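Local coordinates for protein salicylaldehyde dehydrogenase NahF (Pseudomonas putida, PDB 4JZ6) that probably catalyses the NAD+-dependent oxidation of salicylaldehyde to salicylate in naphthalene degradation, at residues L268-D281 against Y422-A436. Numbering follows the deposited sequence.
Sequences LGGKSPLIVLDDAD and YGLSSGVFGRDINRA. With SO4 (sulfate ion), chain E.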
# COMPACT_ATOMS: atom_id res chain seq x y z
N LEU A 268 -11.19 -5.82 4.08
CA LEU A 268 -11.50 -6.65 5.25
C LEU A 268 -12.82 -6.29 5.92
O LEU A 268 -13.71 -5.72 5.30
CB LEU A 268 -10.36 -6.57 6.26
CG LEU A 268 -8.99 -6.76 5.60
CD1 LEU A 268 -7.88 -6.64 6.61
CD2 LEU A 268 -8.92 -8.10 4.88
N GLY A 269 -12.93 -6.64 7.20
CA GLY A 269 -14.19 -6.56 7.91
C GLY A 269 -14.74 -5.16 8.11
O GLY A 269 -14.03 -4.16 7.90
N GLY A 270 -16.00 -5.09 8.52
CA GLY A 270 -16.65 -3.83 8.81
C GLY A 270 -17.62 -3.94 9.98
O GLY A 270 -18.02 -5.04 10.37
N LYS A 271 -17.97 -2.79 10.54
CA LYS A 271 -19.02 -2.69 11.55
C LYS A 271 -19.78 -1.43 11.17
O LYS A 271 -19.95 -0.51 11.97
CB LYS A 271 -18.41 -2.58 12.95
CG LYS A 271 -19.41 -2.66 14.09
CD LYS A 271 -19.93 -4.06 14.29
CE LYS A 271 -21.10 -4.09 15.26
NZ LYS A 271 -21.54 -5.48 15.52
N SER A 272 -20.23 -1.40 9.92
CA SER A 272 -20.77 -0.20 9.30
C SER A 272 -22.01 0.36 9.99
O SER A 272 -23.03 -0.33 10.09
CB SER A 272 -21.04 -0.48 7.82
OG SER A 272 -19.82 -0.71 7.15
N PRO A 273 -21.93 1.61 10.45
CA PRO A 273 -23.00 2.23 11.24
C PRO A 273 -23.93 3.11 10.41
O PRO A 273 -23.51 3.71 9.42
CB PRO A 273 -22.22 3.12 12.21
CG PRO A 273 -21.03 3.58 11.39
CD PRO A 273 -20.73 2.47 10.39
N LEU A 274 -25.19 3.17 10.81
CA LEU A 274 -26.09 4.19 10.31
C LEU A 274 -26.31 5.21 11.42
O LEU A 274 -26.88 4.88 12.47
CB LEU A 274 -27.42 3.58 9.86
CG LEU A 274 -28.30 4.46 8.96
CD1 LEU A 274 -27.64 4.63 7.60
CD2 LEU A 274 -29.70 3.91 8.81
N ILE A 275 -25.83 6.43 11.21
CA ILE A 275 -26.01 7.49 12.20
C ILE A 275 -27.33 8.22 11.98
O ILE A 275 -27.54 8.87 10.95
CB ILE A 275 -24.86 8.50 12.16
CG1 ILE A 275 -23.52 7.79 12.35
CG2 ILE A 275 -25.07 9.57 13.21
CD1 ILE A 275 -22.31 8.70 12.26
N VAL A 276 -28.22 8.11 12.96
CA VAL A 276 -29.53 8.75 12.90
C VAL A 276 -29.56 9.89 13.91
O VAL A 276 -29.74 9.66 15.10
CB VAL A 276 -30.65 7.75 13.22
CG1 VAL A 276 -32.00 8.37 12.98
CG2 VAL A 276 -30.48 6.50 12.37
N LEU A 277 -29.36 11.12 13.43
CA LEU A 277 -29.30 12.29 14.30
C LEU A 277 -30.70 12.66 14.77
O LEU A 277 -31.68 12.08 14.30
CB LEU A 277 -28.65 13.48 13.58
CG LEU A 277 -27.27 13.22 12.95
CD1 LEU A 277 -26.89 14.33 12.01
CD2 LEU A 277 -26.20 13.03 14.00
N ASP A 278 -30.81 13.62 15.69
CA ASP A 278 -32.12 13.98 16.23
C ASP A 278 -32.97 14.67 15.16
O ASP A 278 -34.17 14.90 15.33
CB ASP A 278 -31.99 14.83 17.52
CG ASP A 278 -31.37 16.20 17.29
OD1 ASP A 278 -31.89 16.98 16.45
OD2 ASP A 278 -30.38 16.52 17.97
N ASP A 279 -32.31 14.95 14.05
CA ASP A 279 -32.82 15.76 12.97
C ASP A 279 -33.41 14.92 11.84
O ASP A 279 -34.03 15.45 10.92
CB ASP A 279 -31.62 16.52 12.40
CG ASP A 279 -32.01 17.76 11.68
OD1 ASP A 279 -33.16 18.21 11.86
OD2 ASP A 279 -31.17 18.29 10.95
N ALA A 280 -33.22 13.61 11.92
CA ALA A 280 -33.41 12.73 10.78
C ALA A 280 -34.85 12.60 10.28
O ALA A 280 -35.81 12.69 11.04
CB ALA A 280 -32.83 11.35 11.09
N ASP A 281 -34.98 12.41 8.97
CA ASP A 281 -36.21 11.95 8.35
C ASP A 281 -36.33 10.49 8.77
O ASP A 281 -35.70 9.61 8.17
CB ASP A 281 -36.09 12.08 6.83
CG ASP A 281 -37.34 11.64 6.08
OD1 ASP A 281 -38.18 10.89 6.64
OD2 ASP A 281 -37.47 12.03 4.90
N TYR A 422 -13.17 -0.80 12.99
CA TYR A 422 -13.33 -0.84 11.53
C TYR A 422 -13.70 0.53 10.98
O TYR A 422 -13.98 1.47 11.73
CB TYR A 422 -14.44 -1.82 11.14
CG TYR A 422 -14.24 -3.24 11.62
CD1 TYR A 422 -13.33 -4.08 10.99
CD2 TYR A 422 -14.97 -3.74 12.69
CE1 TYR A 422 -13.15 -5.39 11.42
CE2 TYR A 422 -14.80 -5.05 13.12
CZ TYR A 422 -13.89 -5.87 12.48
OH TYR A 422 -13.71 -7.17 12.91
N GLY A 423 -13.72 0.63 9.65
CA GLY A 423 -14.08 1.86 8.98
C GLY A 423 -14.35 1.64 7.51
O GLY A 423 -13.68 2.23 6.66
N LEU A 424 -15.34 0.81 7.20
CA LEU A 424 -15.67 0.49 5.81
C LEU A 424 -16.69 1.47 5.23
O LEU A 424 -16.35 2.37 4.46
CB LEU A 424 -16.18 -0.95 5.68
CG LEU A 424 -16.60 -1.41 4.28
CD1 LEU A 424 -15.53 -1.10 3.24
CD2 LEU A 424 -16.94 -2.90 4.26
N SER A 425 -17.95 1.27 5.60
CA SER A 425 -19.02 2.10 5.08
C SER A 425 -19.83 2.71 6.22
O SER A 425 -19.73 2.26 7.36
CB SER A 425 -19.93 1.27 4.17
OG SER A 425 -20.76 2.11 3.39
N SER A 426 -20.61 3.74 5.91
CA SER A 426 -21.41 4.41 6.92
C SER A 426 -22.48 5.28 6.28
O SER A 426 -22.35 5.69 5.12
CB SER A 426 -20.53 5.26 7.84
OG SER A 426 -19.96 6.34 7.11
N GLY A 427 -23.53 5.56 7.04
CA GLY A 427 -24.59 6.45 6.58
C GLY A 427 -24.93 7.45 7.66
O GLY A 427 -24.88 7.11 8.85
N VAL A 428 -25.25 8.68 7.27
CA VAL A 428 -25.60 9.71 8.23
C VAL A 428 -26.93 10.38 7.88
O VAL A 428 -27.01 11.10 6.89
CB VAL A 428 -24.52 10.81 8.31
CG1 VAL A 428 -24.89 11.83 9.36
CG2 VAL A 428 -23.15 10.21 8.59
N PHE A 429 -27.96 10.14 8.69
CA PHE A 429 -29.27 10.74 8.42
C PHE A 429 -29.57 11.97 9.27
O PHE A 429 -29.59 11.91 10.50
CB PHE A 429 -30.38 9.70 8.59
CG PHE A 429 -30.67 8.93 7.34
CD1 PHE A 429 -31.76 9.26 6.55
CD2 PHE A 429 -29.86 7.88 6.95
CE1 PHE A 429 -32.03 8.55 5.40
CE2 PHE A 429 -30.12 7.17 5.79
CZ PHE A 429 -31.21 7.51 5.02
N GLY A 430 -29.82 13.08 8.60
CA GLY A 430 -30.20 14.31 9.26
C GLY A 430 -30.81 15.27 8.27
O GLY A 430 -30.33 15.40 7.14
N ARG A 431 -31.88 15.96 8.66
CA ARG A 431 -32.51 16.94 7.79
C ARG A 431 -31.63 18.17 7.52
O ARG A 431 -31.70 18.75 6.44
CB ARG A 431 -33.89 17.33 8.31
CG ARG A 431 -34.96 16.28 8.05
CD ARG A 431 -36.34 16.77 8.44
NE ARG A 431 -37.37 15.99 7.77
CZ ARG A 431 -38.06 15.00 8.34
NH1 ARG A 431 -37.84 14.68 9.61
NH2 ARG A 431 -38.98 14.35 7.64
N ASP A 432 -30.83 18.57 8.51
CA ASP A 432 -29.80 19.60 8.33
C ASP A 432 -28.59 18.92 7.73
O ASP A 432 -27.86 18.20 8.41
CB ASP A 432 -29.45 20.26 9.67
CG ASP A 432 -28.34 21.32 9.56
OD1 ASP A 432 -27.64 21.43 8.53
OD2 ASP A 432 -28.16 22.04 10.57
N ILE A 433 -28.37 19.14 6.43
CA ILE A 433 -27.27 18.51 5.73
C ILE A 433 -25.91 19.12 6.13
O ILE A 433 -24.90 18.41 6.17
CB ILE A 433 -27.51 18.50 4.20
CG1 ILE A 433 -28.42 17.33 3.82
CG2 ILE A 433 -26.20 18.37 3.45
CD1 ILE A 433 -29.83 17.72 3.48
N ASN A 434 -25.90 20.41 6.44
CA ASN A 434 -24.68 21.04 6.92
C ASN A 434 -24.15 20.28 8.12
O ASN A 434 -22.97 19.93 8.17
CB ASN A 434 -24.91 22.50 7.31
CG ASN A 434 -24.81 23.44 6.12
OD1 ASN A 434 -24.39 23.04 5.04
ND2 ASN A 434 -25.20 24.69 6.32
N ARG A 435 -25.04 19.99 9.06
CA ARG A 435 -24.66 19.18 10.21
C ARG A 435 -24.25 17.77 9.81
O ARG A 435 -23.16 17.31 10.17
CB ARG A 435 -25.77 19.12 11.25
CG ARG A 435 -25.45 18.13 12.34
CD ARG A 435 -26.22 18.43 13.60
NE ARG A 435 -27.51 17.75 13.63
CZ ARG A 435 -28.31 17.75 14.69
NH1 ARG A 435 -27.94 18.38 15.79
NH2 ARG A 435 -29.46 17.11 14.65
N ALA A 436 -25.12 17.08 9.08
CA ALA A 436 -24.83 15.71 8.64
C ALA A 436 -23.45 15.63 7.99
O ALA A 436 -22.72 14.65 8.18
CB ALA A 436 -25.92 15.23 7.69
S SO4 E . -40.40 11.78 10.04
O1 SO4 E . -41.08 11.86 11.34
O2 SO4 E . -40.76 12.95 9.25
O3 SO4 E . -38.96 11.76 10.27
O4 SO4 E . -40.81 10.57 9.33
O HOH W 1 -17.25 -0.39 8.88
O HOH W 2 -28.42 16.95 10.76
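Ser272 OG is gripped from two directions: Ser425 N donates to it over 3.1 Å, and a water that also accepts from Lys271 N and Leu424 N bonds to it. Its chi1 of -66°, with OG beside its own backbone N, places the hydroxyl within bonding range of Ser425 N. Beyond it the backbones run parallel, the strand axes 12° apart, joined by four hydrogen bonds, among them Phe429 N to Ile275 O (2.6 Å). Leu274 CD1 lies over Gly427 CA and meets the Phe429 ring at its edge, 4.0 Å from CE2; on the other face Ile275 and Val428 run side by side. Past the strands, Arg435 NH2 forms a salt bridge with Asp278 OD1 at 3.0 Å; OD1 lies in the guanidinium plane, but NH2 meets it from above the carboxylate plane. Arg435 NE donates to a second water, which also bonds Asp279 OD2 and Asp432 O. Replacing Arg435 by an alanine would probably leave Asp278 without this countercharge, take one donor from the water and open a gap beside Leu277 CD1. Arg431 stacks on the Asp281 carboxylate (15° between planes), a long, charge-only pairing, while Asp281 OD1 caps Ala284 N; Arg431 also donates to a sulfate, probably from the crystallisation liquor. Leu424's side chain is about 5 Å from that of Glu267, the predicted active-site residue. In the aldehyde dehydrogenase catalytic-domain sheet, strands 306-310 and 447-450 flank this parallel pair, and helix 282-294 packs on Leu274 and Phe429.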